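Local atomic coordinates of DNA topoisomerase 2-associated protein PAT1 (Saccharomyces cerevisiae, PDB entry 5LMG), a protein that activates mRNA decapping and represses translation, its C-terminal domain binding the decapping enzyme Dcp2 and the exonuclease Xrn1 directly. Residues Leu116-Lys121 with Phe178-Gly183; Lys123-Ile128 with Met182-Gln187; Ile108-Phe113 with Leu165-Ser170; Ile209-Ala214 with Ser233-Ile238. The protein carries 2 engineered substitutions. All coordinates share one frame; numbering follows the deposited sequence.

Contact 1 (Leu116-Lys121 with Phe178-Gly183). With MG (magnesium ion), chain N.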
# COMPACT_ATOMS: atom_id res chain seq x y z
N LEU A 116 -2.66 -9.00 -22.98
CA LEU A 116 -3.07 -10.19 -22.23
C LEU A 116 -4.57 -10.28 -22.03
O LEU A 116 -5.25 -9.26 -22.06
CB LEU A 116 -2.38 -10.25 -20.86
CG LEU A 116 -0.86 -10.29 -20.80
CD1 LEU A 116 -0.40 -10.20 -19.38
CD2 LEU A 116 -0.29 -11.53 -21.47
N ASP A 117 -5.08 -11.50 -21.80
CA ASP A 117 -6.49 -11.71 -21.49
C ASP A 117 -6.66 -11.77 -19.96
O ASP A 117 -5.66 -11.65 -19.23
CB ASP A 117 -7.10 -12.93 -22.23
CG ASP A 117 -6.58 -14.31 -21.86
OD1 ASP A 117 -5.95 -14.45 -20.80
OD2 ASP A 117 -6.85 -15.26 -22.62
N LYS A 118 -7.91 -11.92 -19.48
CA LYS A 118 -8.26 -11.93 -18.05
C LYS A 118 -7.49 -12.98 -17.22
O LYS A 118 -6.89 -12.61 -16.21
CB LYS A 118 -9.79 -12.07 -17.87
CG LYS A 118 -10.28 -11.88 -16.44
CD LYS A 118 -11.76 -12.23 -16.32
CE LYS A 118 -12.12 -12.72 -14.94
NZ LYS A 118 -13.59 -12.87 -14.76
N GLN A 119 -7.50 -14.26 -17.66
CA GLN A 119 -6.84 -15.35 -16.93
C GLN A 119 -5.32 -15.20 -16.86
O GLN A 119 -4.72 -15.59 -15.85
CB GLN A 119 -7.24 -16.74 -17.48
CG GLN A 119 -8.71 -17.15 -17.19
CD GLN A 119 -9.12 -17.06 -15.73
OE1 GLN A 119 -10.01 -16.29 -15.36
NE2 GLN A 119 -8.48 -17.83 -14.87
N GLN A 120 -4.70 -14.62 -17.91
CA GLN A 120 -3.26 -14.35 -17.95
C GLN A 120 -2.90 -13.27 -16.92
O GLN A 120 -1.97 -13.46 -16.13
CB GLN A 120 -2.81 -13.93 -19.36
CG GLN A 120 -2.69 -15.09 -20.34
CD GLN A 120 -2.39 -14.62 -21.74
OE1 GLN A 120 -2.92 -13.61 -22.21
NE2 GLN A 120 -1.54 -15.34 -22.45
N LYS A 121 -3.69 -12.17 -16.89
CA LYS A 121 -3.56 -11.05 -15.95
C LYS A 121 -3.78 -11.55 -14.50
O LYS A 121 -3.06 -11.12 -13.60
CB LYS A 121 -4.58 -9.95 -16.28
CG LYS A 121 -4.33 -9.19 -17.57
CD LYS A 121 -5.50 -8.26 -17.88
CE LYS A 121 -5.28 -7.44 -19.12
NZ LYS A 121 -6.42 -6.53 -19.37
N PHE A 178 -16.08 -12.27 -6.99
CA PHE A 178 -15.91 -12.66 -5.59
C PHE A 178 -14.87 -13.77 -5.39
O PHE A 178 -13.90 -13.57 -4.66
CB PHE A 178 -17.27 -13.03 -4.96
CG PHE A 178 -17.24 -13.35 -3.48
CD1 PHE A 178 -17.16 -12.33 -2.53
CD2 PHE A 178 -17.33 -14.66 -3.03
CE1 PHE A 178 -17.14 -12.62 -1.17
CE2 PHE A 178 -17.31 -14.95 -1.66
CZ PHE A 178 -17.22 -13.93 -0.74
N ILE A 179 -15.05 -14.93 -6.06
CA ILE A 179 -14.16 -16.10 -5.99
C ILE A 179 -12.69 -15.71 -6.23
O ILE A 179 -11.81 -16.14 -5.47
CB ILE A 179 -14.65 -17.23 -6.95
CG1 ILE A 179 -16.00 -17.84 -6.46
CG2 ILE A 179 -13.58 -18.33 -7.14
CD1 ILE A 179 -16.86 -18.54 -7.56
N GLU A 180 -12.43 -14.90 -7.27
CA GLU A 180 -11.09 -14.47 -7.67
C GLU A 180 -10.40 -13.57 -6.63
O GLU A 180 -9.24 -13.84 -6.30
CB GLU A 180 -11.11 -13.83 -9.07
CG GLU A 180 -11.31 -14.86 -10.19
CD GLU A 180 -11.76 -14.33 -11.54
OE1 GLU A 180 -12.13 -13.13 -11.62
OE2 GLU A 180 -11.79 -15.12 -12.50
N ILE A 181 -11.11 -12.54 -6.10
CA ILE A 181 -10.60 -11.63 -5.05
C ILE A 181 -10.31 -12.43 -3.77
O ILE A 181 -9.23 -12.26 -3.19
CB ILE A 181 -11.54 -10.42 -4.79
CG1 ILE A 181 -11.67 -9.54 -6.05
CG2 ILE A 181 -11.04 -9.57 -3.59
CD1 ILE A 181 -13.05 -8.96 -6.24
N MET A 182 -11.24 -13.33 -3.37
CA MET A 182 -11.08 -14.20 -2.20
C MET A 182 -9.83 -15.07 -2.38
O MET A 182 -9.01 -15.15 -1.47
CB MET A 182 -12.33 -15.05 -1.92
CG MET A 182 -13.56 -14.24 -1.47
SD MET A 182 -13.30 -13.20 -0.01
CE MET A 182 -13.56 -11.61 -0.70
N GLY A 183 -9.65 -15.58 -3.61
CA GLY A 183 -8.48 -16.36 -4.00
C GLY A 183 -7.17 -15.62 -3.77
O GLY A 183 -6.24 -16.19 -3.20
MG MG N . -6.58 -17.40 -22.51
O HOH W 1 -5.66 -17.29 -20.58
O HOH W 2 -4.49 -17.29 -23.51
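Gln119 and Glu180 mark the closest backbone approach of Leu116-Lys121 to Phe178-Gly183, and their CA atoms are still 10.2 Å apart, so only long side chains can close the gap between the two helix starts. Glu180 points its CB across, and its chain stays extended beyond CG, which delivers the carboxylate to Lys118 and Gln119. Lys118 answers with CG anti to its backbone N (chi1 -171°) and a stretched chain whose end swings in obliquely. Its NZ forms a salt bridge with Glu180 OE1 at 3.5 Å, while the CE methylene lies even nearer, 3.3 Å from Glu180 OE1, so the lysine lies alongside the carboxylate and the salt bridge is a long one. Gln119, bent at chi2, crosses Glu180 at about a right angle, its amide plane turned 38° from the carboxylate; Gln119 OE1 and Glu180 OE2, 3.6 Å apart, make only a loose contact of two oxygens. An alanine in place of Glu180 would probably leave the ammonium of Lys118 without its carboxylate mate on this side. The backbone N of Glu180 donates to Asn177 OD1, which helps to fix the start of its helix. On Asp117 the carboxylate divides its work: OD2 binds the magnesium ion at 2.2 Å, and OD1 accepts from a water that is itself a magnesium ligand. Asp117 OD1 also accepts from Gln120 N at 3.2 Å, and Gln120 OE1 takes the N-H of Asp117 at 3.0 Å in return. This reciprocal pair is a capping box, closing the first turn of helix 118-130 at the surface of the largely helical domain.

Contact 2 (Lys123-Ile128 with Met182-Gln187)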
# COMPACT_ATOMS: atom_id res chain seq x y z
N LYS A 123 -3.27 -14.68 -13.44
CA LYS A 123 -2.09 -15.51 -13.15
C LYS A 123 -0.89 -14.68 -12.67
O LYS A 123 -0.14 -15.13 -11.80
CB LYS A 123 -1.70 -16.36 -14.36
CG LYS A 123 -2.47 -17.67 -14.47
CD LYS A 123 -2.04 -18.45 -15.71
CE LYS A 123 -2.79 -19.75 -15.88
NZ LYS A 123 -2.38 -20.77 -14.89
N ILE A 124 -0.72 -13.47 -13.23
CA ILE A 124 0.34 -12.52 -12.85
C ILE A 124 0.10 -12.05 -11.40
O ILE A 124 1.02 -12.13 -10.59
CB ILE A 124 0.48 -11.36 -13.86
CG1 ILE A 124 1.17 -11.87 -15.17
CG2 ILE A 124 1.25 -10.16 -13.24
CD1 ILE A 124 1.30 -10.90 -16.31
N LEU A 125 -1.14 -11.61 -11.09
CA LEU A 125 -1.54 -11.16 -9.75
C LEU A 125 -1.36 -12.29 -8.72
O LEU A 125 -0.79 -12.05 -7.65
CB LEU A 125 -3.01 -10.68 -9.74
CG LEU A 125 -3.49 -9.42 -10.51
CD1 LEU A 125 -4.25 -8.49 -9.60
CD2 LEU A 125 -2.38 -8.69 -11.28
N GLN A 126 -1.79 -13.53 -9.07
CA GLN A 126 -1.64 -14.74 -8.24
C GLN A 126 -0.16 -14.97 -7.92
O GLN A 126 0.17 -15.20 -6.77
CB GLN A 126 -2.23 -15.98 -8.93
CG GLN A 126 -3.76 -16.04 -8.91
CD GLN A 126 -4.33 -17.23 -9.65
OE1 GLN A 126 -3.91 -17.59 -10.76
NE2 GLN A 126 -5.38 -17.81 -9.11
N LYS A 127 0.73 -14.87 -8.95
CA LYS A 127 2.18 -15.04 -8.79
C LYS A 127 2.74 -14.00 -7.81
O LYS A 127 3.44 -14.38 -6.87
CB LYS A 127 2.89 -14.93 -10.16
CG LYS A 127 4.36 -15.38 -10.15
CD LYS A 127 4.50 -16.87 -10.39
CE LYS A 127 4.85 -17.64 -9.15
NZ LYS A 127 4.70 -19.10 -9.37
N ILE A 128 2.42 -12.70 -8.02
CA ILE A 128 2.85 -11.57 -7.19
C ILE A 128 2.47 -11.80 -5.71
O ILE A 128 3.35 -11.74 -4.86
CB ILE A 128 2.35 -10.20 -7.74
CG1 ILE A 128 3.00 -9.85 -9.11
CG2 ILE A 128 2.55 -9.06 -6.71
CD1 ILE A 128 2.38 -8.63 -9.85
N MET A 182 -11.24 -13.33 -3.37
CA MET A 182 -11.08 -14.20 -2.20
C MET A 182 -9.83 -15.07 -2.38
O MET A 182 -9.01 -15.15 -1.47
CB MET A 182 -12.33 -15.05 -1.92
CG MET A 182 -13.56 -14.24 -1.47
SD MET A 182 -13.30 -13.20 -0.01
CE MET A 182 -13.56 -11.61 -0.70
N GLY A 183 -9.65 -15.58 -3.61
CA GLY A 183 -8.48 -16.36 -4.00
C GLY A 183 -7.17 -15.62 -3.77
O GLY A 183 -6.24 -16.19 -3.20
N LEU A 184 -7.11 -14.32 -4.15
CA LEU A 184 -5.91 -13.49 -3.99
C LEU A 184 -5.59 -13.20 -2.52
O LEU A 184 -4.42 -13.21 -2.14
CB LEU A 184 -5.99 -12.18 -4.81
CG LEU A 184 -6.09 -12.31 -6.34
CD1 LEU A 184 -6.29 -10.95 -6.97
CD2 LEU A 184 -4.85 -12.97 -6.94
N LEU A 185 -6.62 -12.99 -1.70
CA LEU A 185 -6.48 -12.74 -0.26
C LEU A 185 -5.89 -13.97 0.44
O LEU A 185 -4.98 -13.83 1.26
CB LEU A 185 -7.84 -12.40 0.35
CG LEU A 185 -8.25 -10.93 0.27
CD1 LEU A 185 -9.77 -10.80 0.30
CD2 LEU A 185 -7.61 -10.12 1.38
N LEU A 186 -6.40 -15.16 0.08
CA LEU A 186 -5.94 -16.44 0.61
C LEU A 186 -4.50 -16.70 0.19
O LEU A 186 -3.72 -17.16 1.01
CB LEU A 186 -6.85 -17.61 0.18
CG LEU A 186 -8.18 -17.74 0.94
CD1 LEU A 186 -9.08 -18.79 0.28
CD2 LEU A 186 -7.95 -18.07 2.41
N GLN A 187 -4.14 -16.34 -1.07
CA GLN A 187 -2.76 -16.46 -1.58
C GLN A 187 -1.80 -15.63 -0.71
O GLN A 187 -0.74 -16.12 -0.34
CB GLN A 187 -2.66 -15.98 -3.05
CG GLN A 187 -3.19 -16.96 -4.10
CD GLN A 187 -2.33 -18.19 -4.31
OE1 GLN A 187 -1.09 -18.13 -4.31
NE2 GLN A 187 -2.97 -19.32 -4.57
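Leu184 of helix 178-191 fits against Leu125 and Gln126 of helix 118-130 in an alpha-alpha packing of the largely helical domain, whose sequence family belongs to the TPR clan. The two helices run nearly side by side in the same direction, at 24° to each other with their axes 9.5 Å apart over these turns, although helices 136-141 and 151-174 lie between them in sequence. Gln126 and Leu184 mark the closest backbone approach, CA to CA 6.2 Å.

The apolar part is carried by the two leucines, whose side chains meet at a slant. Leu184 has CG anti to its carbonyl carbon (chi1 -62°), a choice that brings the end of the chain nearer the other helix than its CB direction alone would. There CD2 reaches the CB of Leu125 at 4.1 Å, and CD1 approaches Leu125 CD1. Leu125 continues onto Ile168 and Phe171 of helix 151-174, while Leu184 also touches Leu210 of helix 201-216, so the pair belongs to a wider apolar layer.

The mixed part lies beside it, where polar residues take over. Gln187 directs its CB at the neighbouring helix. Gln126 uses the aliphatic portion of its extended chain rather than its amide: its side chain crosses that of Leu184 at about a right angle, with CG against Leu184 CD2, and that single methyl sits 3.8 Å from both the CG and the backbone N of Gln126.

Contact 3 (Ile108-Phe113 with Leu165-Ser170)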
# COMPACT_ATOMS: atom_id res chain seq x y z
N ILE A 108 7.71 -1.83 -18.34
CA ILE A 108 7.03 -2.51 -19.46
C ILE A 108 5.66 -3.13 -19.07
O ILE A 108 4.88 -3.48 -19.95
CB ILE A 108 7.98 -3.55 -20.15
CG1 ILE A 108 7.48 -4.00 -21.55
CG2 ILE A 108 8.29 -4.75 -19.26
CD1 ILE A 108 8.12 -3.32 -22.67
N MET A 109 5.38 -3.26 -17.75
CA MET A 109 4.16 -3.88 -17.21
C MET A 109 2.83 -3.33 -17.77
O MET A 109 2.02 -4.16 -18.17
CB MET A 109 4.15 -3.86 -15.68
CG MET A 109 3.61 -5.14 -15.07
SD MET A 109 4.31 -6.68 -15.74
CE MET A 109 5.96 -6.53 -15.24
N PRO A 110 2.57 -1.99 -17.89
CA PRO A 110 1.28 -1.56 -18.48
C PRO A 110 1.11 -1.99 -19.94
O PRO A 110 0.01 -2.38 -20.34
CB PRO A 110 1.29 -0.03 -18.32
CG PRO A 110 2.36 0.27 -17.33
CD PRO A 110 3.38 -0.82 -17.48
N ARG A 111 2.22 -1.99 -20.71
CA ARG A 111 2.26 -2.40 -22.12
C ARG A 111 2.02 -3.90 -22.27
O ARG A 111 1.31 -4.31 -23.19
CB ARG A 111 3.56 -1.96 -22.77
CG ARG A 111 3.67 -0.44 -22.87
CD ARG A 111 5.12 0.00 -22.94
NE ARG A 111 5.74 -0.35 -24.22
CZ ARG A 111 7.04 -0.28 -24.47
NH1 ARG A 111 7.88 0.12 -23.52
NH2 ARG A 111 7.51 -0.62 -25.66
N ILE A 112 2.57 -4.71 -21.34
CA ILE A 112 2.35 -6.16 -21.27
C ILE A 112 0.83 -6.43 -21.13
O ILE A 112 0.27 -7.25 -21.87
CB ILE A 112 3.17 -6.80 -20.10
CG1 ILE A 112 4.68 -6.86 -20.43
CG2 ILE A 112 2.62 -8.20 -19.73
CD1 ILE A 112 5.57 -7.34 -19.28
N PHE A 113 0.17 -5.70 -20.19
CA PHE A 113 -1.25 -5.82 -19.88
C PHE A 113 -2.16 -5.48 -21.05
O PHE A 113 -3.26 -6.03 -21.13
CB PHE A 113 -1.62 -5.03 -18.62
CG PHE A 113 -1.49 -5.88 -17.37
CD1 PHE A 113 -0.27 -6.46 -17.01
CD2 PHE A 113 -2.60 -6.13 -16.56
CE1 PHE A 113 -0.17 -7.27 -15.88
CE2 PHE A 113 -2.49 -6.93 -15.42
CZ PHE A 113 -1.28 -7.50 -15.09
N LEU A 165 0.81 -0.79 -8.74
CA LEU A 165 -0.43 -0.70 -7.97
C LEU A 165 -1.60 -0.13 -8.77
O LEU A 165 -2.71 -0.63 -8.61
CB LEU A 165 -0.22 0.04 -6.65
CG LEU A 165 0.02 -0.88 -5.43
CD1 LEU A 165 1.24 -1.79 -5.59
CD2 LEU A 165 0.14 -0.07 -4.19
N LYS A 166 -1.35 0.82 -9.70
CA LYS A 166 -2.36 1.40 -10.60
C LYS A 166 -2.95 0.29 -11.52
O LYS A 166 -4.15 0.28 -11.77
CB LYS A 166 -1.71 2.51 -11.46
CG LYS A 166 -2.69 3.47 -12.13
CD LYS A 166 -2.01 4.26 -13.26
CE LYS A 166 -1.06 5.34 -12.79
NZ LYS A 166 -0.05 5.67 -13.83
N ILE A 167 -2.10 -0.64 -11.99
CA ILE A 167 -2.48 -1.79 -12.82
C ILE A 167 -3.38 -2.76 -12.02
O ILE A 167 -4.40 -3.20 -12.52
CB ILE A 167 -1.21 -2.50 -13.39
CG1 ILE A 167 -0.52 -1.65 -14.48
CG2 ILE A 167 -1.52 -3.91 -13.91
CD1 ILE A 167 0.93 -2.09 -14.77
N ILE A 168 -2.97 -3.10 -10.78
CA ILE A 168 -3.70 -4.02 -9.90
C ILE A 168 -5.10 -3.46 -9.62
O ILE A 168 -6.08 -4.16 -9.86
CB ILE A 168 -2.87 -4.39 -8.65
CG1 ILE A 168 -1.68 -5.29 -9.06
CG2 ILE A 168 -3.74 -5.05 -7.56
CD1 ILE A 168 -0.55 -5.43 -8.06
N VAL A 169 -5.17 -2.17 -9.19
CA VAL A 169 -6.39 -1.41 -8.90
C VAL A 169 -7.36 -1.45 -10.09
O VAL A 169 -8.49 -1.89 -9.91
CB VAL A 169 -6.09 0.05 -8.44
CG1 VAL A 169 -7.35 0.90 -8.33
CG2 VAL A 169 -5.35 0.06 -7.11
N SER A 170 -6.91 -1.02 -11.30
CA SER A 170 -7.71 -1.00 -12.53
C SER A 170 -8.26 -2.38 -12.91
O SER A 170 -9.45 -2.50 -13.19
CB SER A 170 -6.92 -0.37 -13.68
OG SER A 170 -6.08 -1.32 -14.33
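Ile167 sends its two branches to different partners: CG1 lies beside the backbone N (chi1 -71°) and an extended chi2 of 163° carries CD1 to Met109 and Pro110, while CG2, on the far side from that N, comes down on Phe113. The CG2 methyl stands over one face of the Phe113 ring, 3.6 Å from the ring centroid and 16° off its normal, a CH-pi contact. It is shifted toward the CE2 side, with Ile167 CG2 3.5 Å from Phe113 CE2. The other branch ends on the backbone: Ile167 CD1 is 3.5 Å from Pro110 N, an atom with no hydrogen, at the kink of helix 103-114. Around that methyl, Pro110 CG and Met109 CB each lie 3.8 Å from Ile167 CD1. Helices 103-114 and 151-174 are near-parallel here, with axes 10.5 Å apart. Phe113 also packs against Ile124 and Leu125 of helix 118-130, which ties three helices together. One branched residue therefore supplies the whole second side of the contact, and with only dispersive and CH-pi contacts across it, shape complementarity rather than polar pairing defines the fit.

Contact 4 (Ile209-Ala214 with Ser233-Ile238). With EDO (1,2-ethanediol), chain L.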
# COMPACT_ATOMS: atom_id res chain seq x y z
N ILE A 209 -5.82 -2.38 -0.99
CA ILE A 209 -6.47 -2.58 -2.28
C ILE A 209 -7.37 -3.84 -2.24
O ILE A 209 -8.53 -3.74 -2.60
CB ILE A 209 -5.43 -2.66 -3.44
CG1 ILE A 209 -4.83 -1.28 -3.75
CG2 ILE A 209 -6.05 -3.30 -4.71
CD1 ILE A 209 -3.47 -1.34 -4.34
N LEU A 210 -6.84 -5.01 -1.79
CA LEU A 210 -7.60 -6.26 -1.68
C LEU A 210 -8.79 -6.13 -0.73
O LEU A 210 -9.88 -6.53 -1.11
CB LEU A 210 -6.74 -7.48 -1.28
CG LEU A 210 -5.63 -7.94 -2.24
CD1 LEU A 210 -4.94 -9.17 -1.68
CD2 LEU A 210 -6.17 -8.26 -3.64
N ILE A 211 -8.58 -5.55 0.49
CA ILE A 211 -9.65 -5.36 1.50
C ILE A 211 -10.76 -4.45 0.95
O ILE A 211 -11.94 -4.80 1.08
CB ILE A 211 -9.12 -4.83 2.86
CG1 ILE A 211 -8.19 -5.83 3.57
CG2 ILE A 211 -10.28 -4.39 3.79
CD1 ILE A 211 -7.43 -5.14 4.79
N SER A 212 -10.37 -3.27 0.39
CA SER A 212 -11.29 -2.29 -0.19
C SER A 212 -12.13 -2.88 -1.34
O SER A 212 -13.33 -2.63 -1.39
CB SER A 212 -10.55 -1.04 -0.65
OG SER A 212 -9.89 -0.45 0.46
N ARG A 213 -11.50 -3.69 -2.21
CA ARG A 213 -12.19 -4.36 -3.33
C ARG A 213 -13.18 -5.42 -2.83
O ARG A 213 -14.32 -5.43 -3.29
CB ARG A 213 -11.19 -4.92 -4.36
CG ARG A 213 -11.81 -5.46 -5.67
CD ARG A 213 -12.85 -4.57 -6.37
NE ARG A 213 -12.42 -3.17 -6.51
CZ ARG A 213 -13.22 -2.17 -6.86
NH1 ARG A 213 -14.51 -2.39 -7.11
NH2 ARG A 213 -12.75 -0.93 -6.95
N ALA A 214 -12.75 -6.28 -1.87
CA ALA A 214 -13.57 -7.32 -1.23
C ALA A 214 -14.83 -6.69 -0.60
O ALA A 214 -15.93 -7.22 -0.78
CB ALA A 214 -12.75 -8.04 -0.17
N SER A 233 -20.76 -14.80 5.46
CA SER A 233 -20.23 -14.79 4.11
C SER A 233 -18.81 -15.36 4.14
O SER A 233 -18.19 -15.39 5.21
CB SER A 233 -20.21 -13.37 3.55
OG SER A 233 -19.74 -13.33 2.21
N THR A 234 -18.30 -15.82 2.98
CA THR A 234 -16.92 -16.29 2.86
C THR A 234 -15.98 -15.11 3.20
O THR A 234 -14.95 -15.32 3.86
CB THR A 234 -16.70 -16.94 1.47
OG1 THR A 234 -17.43 -18.16 1.42
CG2 THR A 234 -15.24 -17.27 1.19
N TRP A 235 -16.37 -13.86 2.82
CA TRP A 235 -15.60 -12.64 3.11
C TRP A 235 -15.43 -12.44 4.63
O TRP A 235 -14.31 -12.19 5.07
CB TRP A 235 -16.16 -11.39 2.39
CG TRP A 235 -15.56 -10.05 2.78
CD1 TRP A 235 -16.25 -8.90 3.03
CD2 TRP A 235 -14.16 -9.73 2.96
NE1 TRP A 235 -15.37 -7.88 3.35
CE2 TRP A 235 -14.09 -8.36 3.33
CE3 TRP A 235 -12.96 -10.47 2.87
CZ2 TRP A 235 -12.87 -7.72 3.60
CZ3 TRP A 235 -11.76 -9.83 3.18
CH2 TRP A 235 -11.72 -8.48 3.52
N ASN A 236 -16.51 -12.64 5.42
CA ASN A 236 -16.45 -12.54 6.89
C ASN A 236 -15.41 -13.53 7.46
O ASN A 236 -14.58 -13.15 8.29
CB ASN A 236 -17.83 -12.75 7.53
CG ASN A 236 -18.85 -11.69 7.15
OD1 ASN A 236 -19.93 -12.00 6.63
ND2 ASN A 236 -18.54 -10.42 7.37
N GLU A 237 -15.40 -14.77 6.93
CA GLU A 237 -14.46 -15.83 7.30
C GLU A 237 -13.00 -15.46 6.92
O GLU A 237 -12.09 -15.62 7.74
CB GLU A 237 -14.86 -17.19 6.67
CG GLU A 237 -16.22 -17.73 7.10
CD GLU A 237 -16.45 -17.81 8.60
OE1 GLU A 237 -15.58 -18.36 9.32
OE2 GLU A 237 -17.50 -17.30 9.06
N ILE A 238 -12.78 -14.96 5.68
CA ILE A 238 -11.46 -14.63 5.18
C ILE A 238 -10.90 -13.37 5.88
O ILE A 238 -9.72 -13.36 6.24
CB ILE A 238 -11.42 -14.59 3.63
CG1 ILE A 238 -11.69 -16.03 3.08
CG2 ILE A 238 -10.07 -14.01 3.12
CD1 ILE A 238 -11.81 -16.19 1.63
C1 EDO L . -16.13 -10.86 10.17
O1 EDO L . -14.92 -11.53 10.46
C2 EDO L . -15.85 -9.36 9.97
O2 EDO L . -16.84 -8.78 9.17
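Helices 201-216 and 234-246, successive among the modelled helices and running in roughly opposite directions, pack in the buried interior of the largely helical domain through an alanine-on-indole contact between Ala214 and Trp235. Their backbones come closest at this pair, CA to CA 7.2 Å, because the alanine has so little side chain to accommodate. Trp235 holds CG anti to its backbone N (chi1 171°), which lays the indole against helix 201-216. The Ala214 CB stands over the centre of the six-membered ring, 3.6 Å from its centroid and just 4° off the normal: a CH-pi contact almost straight down onto the face. One turn earlier, Ile211 CG2 touches Trp235 CZ2 at 4.2 Å, and Ile211 O meets the same CZ2 obliquely at 4.0 Å. The indole is further packed by Leu185 of helix 178-191 and by the loop residues Lys218 and Ser287. A phenylalanine instead of Trp235 would probably fill less of this space, leaving a gap beside Ile211 and Ala214 that the fused ring now closes. Ser233 forms the N-cap of helix 234-246, its OG accepting a weak bond from Trp235 N at 3.5 Å. Away from the indole, Asn236 grips a 1,2-ethanediol molecule, probably from the crystallisation liquor: its backbone O accepts from O1 at 2.7 Å, and its ND2 donates to O2. Across the helices the chemistry is almost wholly apolar, so the close approach depends on pairing a small residue with a broad flat one and on burying the ring face beneath a methyl.

Overall arrangement
Contacts 1 and 2 are successive levels of one helix pair, 118-130 with 178-191, their centres about 8 Å apart; the pairing changes from a surface salt bridge to leucine packing. Contact 3 joins the preceding helices of each, 103-114 and 151-174, and interlocks with contact 2 through Leu125 CD1, 4.0 Å from Ile168 CG2. Contact 4 lies on another flank of helix 178-191: Met182 CE reaches Ala214 CB at 3.7 Å and Leu185 CD1 reaches Trp235 CZ3 at 3.6 Å. Contacts 3 and 4, with centres about 22 Å apart, still touch through Val169 and Ile209. The magnesium ion belongs to contact 1, about 12 Å from the Gln126 side chain.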